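Local structure of aldo-keto reductase 2E (Bombyx mori, 3WCZ) at residues I16-L21 with D271-Q276; A55-D60 with L118-I123; D96-A101 with L137-G142. The protein catalyses NADP-dependent carbonyl reduction, with high activity on 3-dehydroecdysone, and may help regulate molting in the silkworm. All coordinates share one frame; numbering follows the deposited sequence.

Contact 1: I16-L21 with D271-Q276; sequences IPIVAL and DLFDFQ
The ring of Phe273 is set beside its own backbone N, opposite the carbonyl carbon (chi1 -55°), and this carries its far end across to Ile18 and Val19. On the other segment, Ile18 places CG1 between N and the carbonyl carbon (chi1 69°). Val19 CG2 meets Phe273 CZ at 3.8 Å, at the edge of the ring and near its plane, the two side chains sliding past each other in opposite directions. Ile18 comes in obliquely, CD1 lying 3.8 Å from Phe273 CE1, with CG1 just behind. The same Val19 methyl also touches Leu272, CG2 to CD1 at 4.0 Å, and Leu272 CB in turn lies over one face of the Phe273 ring, offset toward its rim. The joint is purely apolar and small, burying 134 Å². Pro6 touches both Ile18 and Phe273, and Leu272 packs on Leu246 of helix 241-251. The contact thus joins the link between the N-terminal hairpin (7-9 with 15-17) and the first barrel strand, 21-22, to the loop that follows helix 263-270; the hairpin itself covers the N-terminal end of the TIM barrel, as in other aldo-keto reductases.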
loop_
_atom_site.group_PDB
_atom_site.type_symbol
_atom_site.label_atom_id
_atom_site.label_comp_id
_atom_site.label_asym_id
_atom_site.label_seq_id
_atom_site.Cartn_x
_atom_site.Cartn_y
_atom_site.Cartn_z
ATOM N N ILE A 16 -8.409 10.396 1.106
ATOM C CA ILE A 16 -7.828 9.257 0.417
ATOM C C ILE A 16 -8.847 8.121 0.384
ATOM O O ILE A 16 -9.437 7.760 1.420
ATOM C CB ILE A 16 -6.557 8.832 1.131
ATOM C CG1 ILE A 16 -5.798 7.770 0.355
ATOM C CG2 ILE A 16 -6.836 8.380 2.554
ATOM C CD1 ILE A 16 -4.390 7.535 0.898
ATOM N N PRO A 17 -9.076 7.551 -0.805
ATOM C CA PRO A 17 -9.994 6.409 -0.859
ATOM C C PRO A 17 -9.419 5.244 -0.106
ATOM O O PRO A 17 -8.218 4.975 -0.227
ATOM C CB PRO A 17 -10.088 6.091 -2.359
ATOM C CG PRO A 17 -9.621 7.369 -3.045
ATOM C CD PRO A 17 -8.596 7.961 -2.133
ATOM N N ILE A 18 -10.249 4.520 0.636
ATOM C CA ILE A 18 -9.762 3.536 1.579
ATOM C C ILE A 18 -9.543 2.117 1.023
ATOM O O ILE A 18 -9.218 1.219 1.765
ATOM C CB ILE A 18 -10.634 3.497 2.855
ATOM C CG1 ILE A 18 -12.004 2.937 2.541
ATOM C CG2 ILE A 18 -10.693 4.908 3.441
ATOM C CD1 ILE A 18 -12.917 3.045 3.739
ATOM N N VAL A 19 -9.712 1.935 -0.287
ATOM C CA VAL A 19 -9.219 0.741 -0.973
ATOM C C VAL A 19 -8.317 1.204 -2.107
ATOM O O VAL A 19 -8.702 2.077 -2.861
ATOM C CB VAL A 19 -10.357 -0.131 -1.542
ATOM C CG1 VAL A 19 -9.798 -1.331 -2.227
ATOM C CG2 VAL A 19 -11.351 -0.541 -0.421
ATOM N N ALA A 20 -7.126 0.619 -2.211
ATOM C CA ALA A 20 -6.200 0.889 -3.306
ATOM C C ALA A 20 -5.933 -0.358 -4.106
ATOM O O ALA A 20 -5.781 -1.444 -3.544
ATOM C CB ALA A 20 -4.881 1.440 -2.760
ATOM N N LEU A 21 -5.861 -0.198 -5.421
ATOM C CA LEU A 21 -5.380 -1.287 -6.268
ATOM C C LEU A 21 -3.877 -1.460 -6.129
ATOM O O LEU A 21 -3.126 -0.510 -6.350
ATOM C CB LEU A 21 -5.717 -1.037 -7.729
ATOM C CG LEU A 21 -5.225 -2.141 -8.682
ATOM C CD1 LEU A 21 -6.056 -3.427 -8.532
ATOM C CD2 LEU A 21 -5.224 -1.700 -10.117
ATOM N N ASP A 271 -15.905 -4.286 -3.073
ATOM C CA ASP A 271 -17.301 -4.427 -2.638
ATOM C C ASP A 271 -17.364 -4.805 -1.149
ATOM O O ASP A 271 -17.769 -5.912 -0.800
ATOM C CB ASP A 271 -18.028 -5.444 -3.530
ATOM C CG ASP A 271 -19.533 -5.449 -3.336
ATOM O OD1 ASP A 271 -20.071 -4.560 -2.646
ATOM O OD2 ASP A 271 -20.168 -6.372 -3.896
ATOM N N LEU A 272 -16.977 -3.869 -0.292
ATOM C CA LEU A 272 -16.742 -4.126 1.129
ATOM C C LEU A 272 -17.602 -3.294 2.051
ATOM O O LEU A 272 -17.377 -3.308 3.251
ATOM C CB LEU A 272 -15.247 -3.827 1.448
ATOM C CG LEU A 272 -14.184 -4.435 0.544
ATOM C CD1 LEU A 272 -12.815 -3.946 0.998
ATOM C CD2 LEU A 272 -14.222 -5.937 0.549
ATOM N N PHE A 273 -18.567 -2.555 1.497
ATOM C CA PHE A 273 -19.224 -1.490 2.259
ATOM C C PHE A 273 -20.706 -1.717 2.490
ATOM O O PHE A 273 -21.409 -0.806 2.918
ATOM C CB PHE A 273 -18.876 -0.131 1.633
ATOM C CG PHE A 273 -17.398 0.047 1.536
ATOM C CD1 PHE A 273 -16.660 0.301 2.682
ATOM C CD2 PHE A 273 -16.719 -0.176 0.342
ATOM C CE1 PHE A 273 -15.304 0.360 2.633
ATOM C CE2 PHE A 273 -15.329 -0.109 0.297
ATOM C CZ PHE A 273 -14.640 0.162 1.444
ATOM N N ASP A 274 -21.132 -2.956 2.296
ATOM C CA ASP A 274 -22.495 -3.351 2.600
ATOM C C ASP A 274 -22.537 -4.374 3.749
ATOM O O ASP A 274 -23.582 -4.982 4.005
ATOM C CB ASP A 274 -23.182 -3.874 1.324
ATOM C CG ASP A 274 -22.536 -5.115 0.752
ATOM O OD1 ASP A 274 -21.386 -5.427 1.115
ATOM O OD2 ASP A 274 -23.169 -5.783 -0.119
ATOM N N PHE A 275 -21.433 -4.526 4.473
ATOM C CA PHE A 275 -21.365 -5.383 5.650
ATOM C C PHE A 275 -20.204 -4.954 6.494
ATOM O O PHE A 275 -19.369 -4.164 6.047
ATOM C CB PHE A 275 -21.231 -6.879 5.279
ATOM C CG PHE A 275 -19.839 -7.323 4.904
ATOM C CD1 PHE A 275 -19.232 -6.894 3.719
ATOM C CD2 PHE A 275 -19.143 -8.199 5.717
ATOM C CE1 PHE A 275 -17.957 -7.345 3.374
ATOM C CE2 PHE A 275 -17.916 -8.664 5.356
ATOM C CZ PHE A 275 -17.320 -8.235 4.189
ATOM N N GLN A 276 -20.111 -5.493 7.689
ATOM C CA GLN A 276 -18.969 -5.282 8.544
ATOM C C GLN A 276 -18.814 -6.445 9.483
ATOM O O GLN A 276 -19.769 -7.196 9.744
ATOM C CB GLN A 276 -19.112 -4.006 9.386
ATOM C CG GLN A 276 -20.164 -4.143 10.496
ATOM C CD GLN A 276 -20.692 -2.811 10.949
ATOM O OE1 GLN A 276 -21.671 -2.309 10.388
ATOM N NE2 GLN A 276 -20.034 -2.212 11.928
#

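Contact 2: A55-D60 with L118-I123; sequences AAVYQD and LIHFPI. With NAP (NADP nicotinamide-adenine-dinucleotide phosphate), chain B.
His120 CE1 is the point on which three side chains of 55-60 converge. Val57 CG1 comes closest, 3.5 Å away, its side chain crossing the histidine at about a right angle; the branch is put there by chi1 of 80°, which sets CG1 between the backbone N and the carbonyl carbon. Ala55 CB follows at 3.7 Å from the same His120 CE1. Tyr58 CE1 lies at the edge of the imidazole, near its plane, and the two rings stand at 85° in an oblique pairing. A water in the plane of the imidazole adds a polar link, accepting from Val57 N and hydrogen-bonding to His120 ND1 at 2.9 Å. On the cofactor side, His120 NE2 approaches the carboxamide N7N of NADP at 3.4 Å, while Tyr58 OH stands 3.2 Å from C2N of the nicotinamide.

In the next shell, Ala55 CB sits over the centre of the Tyr58 ring, and a backbone bond from Tyr58 N to Ala55 O folds the turn that brings the two together. The Tyr58 hydroxyl is hydrogen-bonded to Lys87 and to a citrate probably taken from the crystallisation liquor. Tyr58 is probably the proton donor, as in related aldo-keto reductases; with Lys87, His120 and nearby Asp53 the site is consistent with the Asp-Tyr-Lys-His tetrad of the family. Trp89 meets His120 edge-to-face and also touches Val57.

The tyrosine is carried on the loop between strand 51-53 and helix 61-73, and the histidine directly follows strand 114-119. Strand 83-88 runs between these two barrel strands, supplying Lys87 and pairing its backbone at Leu88 with His120.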
loop_
_atom_site.group_PDB
_atom_site.type_symbol
_atom_site.label_atom_id
_atom_site.label_comp_id
_atom_site.label_asym_id
_atom_site.label_seq_id
_atom_site.Cartn_x
_atom_site.Cartn_y
_atom_site.Cartn_z
ATOM N N ALA A 55 4.949 1.974 -7.407
ATOM C CA ALA A 55 6.282 2.269 -6.873
ATOM C C ALA A 55 7.277 2.297 -8.002
ATOM O O ALA A 55 7.141 1.563 -8.985
ATOM C CB ALA A 55 6.708 1.242 -5.862
ATOM N N ALA A 56 8.294 3.147 -7.869
ATOM C CA ALA A 56 9.374 3.159 -8.851
ATOM C C ALA A 56 9.972 1.758 -9.033
ATOM O O ALA A 56 10.218 1.298 -10.167
ATOM C CB ALA A 56 10.449 4.161 -8.429
ATOM N N VAL A 57 10.191 1.061 -7.923
ATOM C CA VAL A 57 10.891 -0.223 -7.976
ATOM C C VAL A 57 10.072 -1.313 -8.690
ATOM O O VAL A 57 10.629 -2.341 -9.107
ATOM C CB VAL A 57 11.330 -0.660 -6.556
ATOM C CG1 VAL A 57 10.161 -1.270 -5.791
ATOM C CG2 VAL A 57 12.509 -1.614 -6.630
ATOM N N TYR A 58 8.753 -1.133 -8.828
ATOM C CA TYR A 58 7.952 -2.124 -9.522
ATOM C C TYR A 58 8.177 -2.127 -11.024
ATOM O O TYR A 58 7.781 -3.066 -11.702
ATOM C CB TYR A 58 6.445 -1.943 -9.254
ATOM C CG TYR A 58 6.036 -1.927 -7.810
ATOM C CD1 TYR A 58 6.837 -2.452 -6.835
ATOM C CD2 TYR A 58 4.776 -1.443 -7.436
ATOM C CE1 TYR A 58 6.446 -2.429 -5.501
ATOM C CE2 TYR A 58 4.375 -1.410 -6.121
ATOM C CZ TYR A 58 5.206 -1.895 -5.148
ATOM O OH TYR A 58 4.811 -1.844 -3.824
ATOM N N GLN A 59 8.778 -1.065 -11.525
ATOM C CA GLN A 59 9.094 -0.906 -12.941
ATOM C C GLN A 59 7.845 -0.992 -13.801
ATOM O O GLN A 59 7.892 -1.389 -14.969
ATOM C CB GLN A 59 10.138 -1.936 -13.420
ATOM C CG GLN A 59 11.447 -1.906 -12.652
ATOM C CD GLN A 59 12.145 -0.549 -12.653
ATOM O OE1 GLN A 59 12.819 -0.211 -11.676
ATOM N NE2 GLN A 59 12.014 0.229 -13.736
ATOM N N ASP A 60 6.711 -0.592 -13.238
ATOM C CA ASP A 60 5.442 -0.607 -13.983
ATOM C C ASP A 60 4.685 0.702 -13.891
ATOM O O ASP A 60 3.505 0.745 -14.210
ATOM C CB ASP A 60 4.535 -1.817 -13.634
ATOM C CG ASP A 60 4.038 -1.829 -12.201
ATOM O OD1 ASP A 60 4.188 -0.847 -11.444
ATOM O OD2 ASP A 60 3.414 -2.876 -11.860
ATOM N N LEU A 118 5.587 8.176 -0.922
ATOM C CA LEU A 118 6.071 7.451 0.247
ATOM C C LEU A 118 7.544 7.138 0.152
ATOM O O LEU A 118 8.020 6.722 -0.914
ATOM C CB LEU A 118 5.339 6.112 0.375
ATOM C CG LEU A 118 3.815 6.196 0.493
ATOM C CD1 LEU A 118 3.238 4.790 0.556
ATOM C CD2 LEU A 118 3.375 6.974 1.691
ATOM N N ILE A 119 8.237 7.236 1.281
ATOM C CA ILE A 119 9.556 6.641 1.374
ATOM C C ILE A 119 9.333 5.123 1.455
ATOM O O ILE A 119 8.672 4.649 2.389
ATOM C CB ILE A 119 10.323 7.116 2.624
ATOM C CG1 ILE A 119 10.449 8.642 2.650
ATOM C CG2 ILE A 119 11.696 6.434 2.669
ATOM C CD1 ILE A 119 11.296 9.133 3.829
ATOM N N HIS A 120 9.854 4.349 0.509
ATOM C CA HIS A 120 9.482 2.933 0.388
ATOM C C HIS A 120 9.985 2.093 1.564
ATOM O O HIS A 120 9.273 1.224 2.061
ATOM C CB HIS A 120 10.009 2.392 -0.963
ATOM C CG HIS A 120 9.287 1.181 -1.469
ATOM N ND1 HIS A 120 9.091 0.950 -2.812
ATOM C CD2 HIS A 120 8.744 0.124 -0.815
ATOM C CE1 HIS A 120 8.450 -0.203 -2.960
ATOM N NE2 HIS A 120 8.212 -0.712 -1.764
ATOM N N PHE A 121 11.221 2.354 2.002
ATOM C CA PHE A 121 11.799 1.753 3.206
ATOM C C PHE A 121 12.661 2.791 3.918
ATOM O O PHE A 121 13.197 3.721 3.274
ATOM C CB PHE A 121 12.733 0.567 2.878
ATOM C CG PHE A 121 12.028 -0.675 2.426
ATOM C CD1 PHE A 121 11.767 -0.863 1.089
ATOM C CD2 PHE A 121 11.684 -1.664 3.328
ATOM C CE1 PHE A 121 11.117 -2.020 0.646
ATOM C CE2 PHE A 121 11.003 -2.813 2.915
ATOM C CZ PHE A 121 10.736 -2.992 1.569
ATOM N N PRO A 122 12.925 2.573 5.214
ATOM C CA PRO A 122 13.806 3.510 5.936
ATOM C C PRO A 122 15.287 3.257 5.645
ATOM O O PRO A 122 16.112 4.047 6.084
ATOM C CB PRO A 122 13.476 3.255 7.416
ATOM C CG PRO A 122 12.953 1.833 7.461
ATOM C CD PRO A 122 12.244 1.635 6.123
ATOM N N ILE A 123 15.603 2.176 4.963
ATOM C CA ILE A 123 16.953 1.797 4.582
ATOM C C ILE A 123 17.370 2.578 3.352
ATOM O O ILE A 123 16.586 2.800 2.436
ATOM C CB ILE A 123 17.004 0.282 4.245
ATOM C CG1 ILE A 123 16.559 -0.544 5.458
ATOM C CG2 ILE A 123 18.364 -0.138 3.796
ATOM C CD1 ILE A 123 16.176 -1.977 5.085
HETATM P PA NAP B . -1.992 -9.372 -2.298
HETATM O O1A NAP B . -2.921 -8.313 -2.723
HETATM O O2A NAP B . -1.676 -9.647 -0.909
HETATM O O5B NAP B . -2.266 -10.742 -2.994
HETATM C C5B NAP B . -2.451 -10.831 -4.374
HETATM C C4B NAP B . -2.809 -12.226 -4.864
HETATM O O4B NAP B . -4.151 -12.549 -4.449
HETATM C C3B NAP B . -2.736 -12.452 -6.325
HETATM O O3B NAP B . -2.243 -13.756 -6.518
HETATM C C2B NAP B . -4.120 -12.318 -6.748
HETATM O O2B NAP B . -4.430 -12.990 -7.952
HETATM C C1B NAP B . -4.897 -12.892 -5.592
HETATM N N9A NAP B . -6.228 -12.368 -5.374
HETATM C C8A NAP B . -6.590 -11.072 -5.472
HETATM N N7A NAP B . -7.840 -10.892 -5.098
HETATM C C5A NAP B . -8.340 -12.118 -4.743
HETATM C C6A NAP B . -9.584 -12.552 -4.275
HETATM N N6A NAP B . -10.690 -11.717 -4.091
HETATM N N1A NAP B . -9.706 -13.867 -4.024
HETATM C C2A NAP B . -8.682 -14.702 -4.195
HETATM N N3A NAP B . -7.470 -14.320 -4.630
HETATM C C4A NAP B . -7.299 -13.016 -4.893
HETATM O O3 NAP B . -0.601 -9.054 -3.067
HETATM P PN NAP B . 0.724 -8.195 -2.861
HETATM O O1N NAP B . 1.125 -7.788 -4.232
HETATM O O2N NAP B . 1.666 -8.997 -2.034
HETATM O O5D NAP B . 0.328 -6.922 -1.996
HETATM C C5D NAP B . -0.591 -5.994 -2.467
HETATM C C4D NAP B . -0.009 -4.635 -2.878
HETATM O O4D NAP B . 0.565 -3.964 -1.771
HETATM C C3D NAP B . 1.114 -4.703 -3.863
HETATM O O3D NAP B . 0.684 -5.058 -5.162
HETATM C C2D NAP B . 1.695 -3.385 -3.733
HETATM O O2D NAP B . 0.890 -2.420 -4.349
HETATM C C1D NAP B . 1.697 -3.216 -2.229
HETATM N N1N NAP B . 2.878 -3.651 -1.475
HETATM C C2N NAP B . 3.711 -2.738 -0.942
HETATM C C3N NAP B . 4.806 -3.145 -0.222
HETATM C C7N NAP B . 5.645 -2.079 0.374
HETATM O O7N NAP B . 5.209 -0.925 0.601
HETATM N N7N NAP B . 6.870 -2.454 0.798
HETATM C C4N NAP B . 5.126 -4.509 -0.087
HETATM C C5N NAP B . 4.245 -5.455 -0.629
HETATM C C6N NAP B . 3.135 -4.976 -1.313
HETATM P P2B NAP B . -5.096 -12.250 -9.207
HETATM O O1X NAP B . -5.155 -13.356 -10.278
HETATM O O2X NAP B . -6.448 -11.834 -8.821
HETATM O O3X NAP B . -4.185 -11.110 -9.589
HETATM O O HOH W 1 10.061 2.347 -5.148
#

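Contact 3: D96-A101 with L137-G142; sequences DQVVPA and LETWQG
Val98 and Gly142 form the heart of a packing between neighbouring outer helices of the TIM barrel, 95-109 and 136-148, with Thr139 alongside. The segment axes approach to 8.2 Å and cross at -44°, and the two backbones come nearest where Val98 CA lies 5.2 Å from Gly142 CA. With no side chain on Gly142, the valine settles directly on the main chain of the partner helix, and much of what it touches there is peptide.

Its two methyls divide the work. CG1, anti to the backbone N (chi1 177°), lies against the glycine carbonyl, 3.5 Å from Gly142 C. CG2 is turned the other way along the helix, toward the preceding turn, where it rests 3.7 Å from Thr139 O. Val99, pointing more to the flank of the interface, adds a looser touch of its CG2 on Gly142 O.

Thr139 faces the contact with its methyl, while its hydroxyl is hydrogen-bonded to His93 O, in the loop just before helix 95-109. That bond, together with one from Arg95 N to Glu138 OE2, ties the segment leading into helix 95-109 and its first residue to the first turn of helix 136-148. Asp96 OD1 and Glu138 OE2 are 5.4 Å apart, so the like charges may repel weakly.

Beneath the helices, Val98 rests on Leu88 and Tyr117, and Thr139 on Leu88 and Ile119, so the same side chains that join the helices also seat them on strands 83-88 and 114-119. Where Val98 meets Thr139 by side chain alone, the two CG2 methyls face each other at 4.1 Å.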
loop_
_atom_site.group_PDB
_atom_site.type_symbol
_atom_site.label_atom_id
_atom_site.label_comp_id
_atom_site.label_asym_id
_atom_site.label_seq_id
_atom_site.Cartn_x
_atom_site.Cartn_y
_atom_site.Cartn_z
ATOM N N ASP A 96 18.756 15.732 -1.905
ATOM C CA ASP A 96 18.694 16.290 -3.257
ATOM C C ASP A 96 18.226 15.320 -4.317
ATOM O O ASP A 96 17.950 15.738 -5.423
ATOM C CB ASP A 96 20.068 16.823 -3.647
ATOM C CG ASP A 96 20.563 17.883 -2.697
ATOM O OD1 ASP A 96 20.787 17.542 -1.523
ATOM O OD2 ASP A 96 20.744 19.038 -3.154
ATOM N N GLN A 97 18.111 14.039 -3.975
ATOM C CA GLN A 97 17.647 13.030 -4.932
ATOM C C GLN A 97 16.132 12.878 -4.935
ATOM O O GLN A 97 15.577 12.322 -5.876
ATOM C CB GLN A 97 18.259 11.671 -4.606
ATOM C CG GLN A 97 19.735 11.618 -4.815
ATOM C CD GLN A 97 20.241 10.235 -4.433
ATOM O OE1 GLN A 97 20.249 9.858 -3.246
ATOM N NE2 GLN A 97 20.639 9.450 -5.439
ATOM N N VAL A 98 15.466 13.350 -3.894
ATOM C CA VAL A 98 14.048 13.044 -3.705
ATOM C C VAL A 98 13.191 13.705 -4.784
ATOM O O VAL A 98 12.376 13.024 -5.449
ATOM C CB VAL A 98 13.587 13.408 -2.272
ATOM C CG1 VAL A 98 12.089 13.165 -2.077
ATOM C CG2 VAL A 98 14.389 12.625 -1.235
ATOM N N VAL A 99 13.330 15.004 -4.985
ATOM C CA VAL A 99 12.523 15.683 -5.978
ATOM C C VAL A 99 12.775 15.119 -7.387
ATOM O O VAL A 99 11.812 14.833 -8.099
ATOM C CB VAL A 99 12.652 17.239 -5.867
ATOM C CG1 VAL A 99 12.047 17.942 -7.072
ATOM C CG2 VAL A 99 11.969 17.723 -4.586
ATOM N N PRO A 100 14.053 14.968 -7.808
ATOM C CA PRO A 100 14.269 14.379 -9.130
ATOM C C PRO A 100 13.703 12.962 -9.268
ATOM O O PRO A 100 13.221 12.605 -10.350
ATOM C CB PRO A 100 15.801 14.412 -9.271
ATOM C CG PRO A 100 16.213 15.593 -8.447
ATOM C CD PRO A 100 15.285 15.568 -7.258
ATOM N N ALA A 101 13.776 12.157 -8.213
ATOM C CA ALA A 101 13.214 10.810 -8.306
ATOM C C ALA A 101 11.695 10.881 -8.508
ATOM O O ALA A 101 11.114 10.103 -9.273
ATOM C CB ALA A 101 13.547 9.992 -7.067
ATOM N N LEU A 137 15.726 10.884 8.193
ATOM C CA LEU A 137 15.303 12.264 8.467
ATOM C C LEU A 137 15.732 13.201 7.348
ATOM O O LEU A 137 15.046 14.178 7.038
ATOM C CB LEU A 137 15.849 12.783 9.796
ATOM C CG LEU A 137 15.371 12.117 11.064
ATOM C CD1 LEU A 137 16.056 12.810 12.211
ATOM C CD2 LEU A 137 13.859 12.199 11.203
ATOM N N GLU A 138 16.882 12.934 6.755
ATOM C CA GLU A 138 17.318 13.709 5.611
ATOM C C GLU A 138 16.410 13.478 4.401
ATOM O O GLU A 138 16.011 14.406 3.698
ATOM C CB GLU A 138 18.760 13.389 5.257
ATOM C CG GLU A 138 19.145 14.087 4.002
ATOM C CD GLU A 138 20.597 13.946 3.630
ATOM O OE1 GLU A 138 21.433 13.963 4.567
ATOM O OE2 GLU A 138 20.902 13.854 2.415
ATOM N N THR A 139 16.077 12.214 4.165
ATOM C CA THR A 139 15.209 11.870 3.059
ATOM C C THR A 139 13.871 12.598 3.245
ATOM O O THR A 139 13.269 13.106 2.297
ATOM C CB THR A 139 14.997 10.348 3.049
ATOM O OG1 THR A 139 16.267 9.693 3.170
ATOM C CG2 THR A 139 14.289 9.880 1.789
ATOM N N TRP A 140 13.407 12.633 4.495
ATOM C CA TRP A 140 12.124 13.257 4.810
ATOM C C TRP A 140 12.171 14.749 4.507
ATOM O O TRP A 140 11.146 15.325 4.094
ATOM C CB TRP A 140 11.734 12.984 6.266
ATOM C CG TRP A 140 10.338 13.402 6.589
ATOM C CD1 TRP A 140 9.962 14.429 7.399
ATOM C CD2 TRP A 140 9.137 12.835 6.078
ATOM N NE1 TRP A 140 8.593 14.529 7.427
ATOM C CE2 TRP A 140 8.063 13.541 6.639
ATOM C CE3 TRP A 140 8.864 11.785 5.187
ATOM C CZ2 TRP A 140 6.735 13.239 6.342
ATOM C CZ3 TRP A 140 7.557 11.501 4.895
ATOM C CH2 TRP A 140 6.515 12.215 5.464
ATOM N N GLN A 141 13.315 15.397 4.680
ATOM C CA GLN A 141 13.379 16.770 4.278
ATOM C C GLN A 141 13.192 16.943 2.769
ATOM O O GLN A 141 12.517 17.872 2.331
ATOM C CB GLN A 141 14.670 17.372 4.720
ATOM C CG GLN A 141 14.653 18.767 4.378
ATOM C CD GLN A 141 15.823 19.439 4.897
ATOM O OE1 GLN A 141 16.542 18.905 5.749
ATOM N NE2 GLN A 141 16.044 20.639 4.404
ATOM N N GLY A 142 13.710 16.010 1.970
ATOM C CA GLY A 142 13.448 16.018 0.545
ATOM C C GLY A 142 11.957 15.811 0.268
ATOM O O GLY A 142 11.425 16.381 -0.673
#

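All three contacts belong to one TIM barrel. The segments of contact 1 are 250 residues apart, joining the start of the barrel to the region after its last strand; contacts 2 and 3 lie between them in sequence, and their own segments alternate in the order 55-60, 96-101, 118-123, 137-142. Contacts 2 and 3 have centres about 13 Å apart and touch: Ile119 CD1 of strand 114-119 meets Thr139 CG2 at 3.7 Å, so the helix layer backs the strand that leads to the active site. Contact 1 lies on the opposite side of the chain's centre from contacts 2 and 3, its centre about 24 Å from that of contact 2 and 32 Å from that of contact 3.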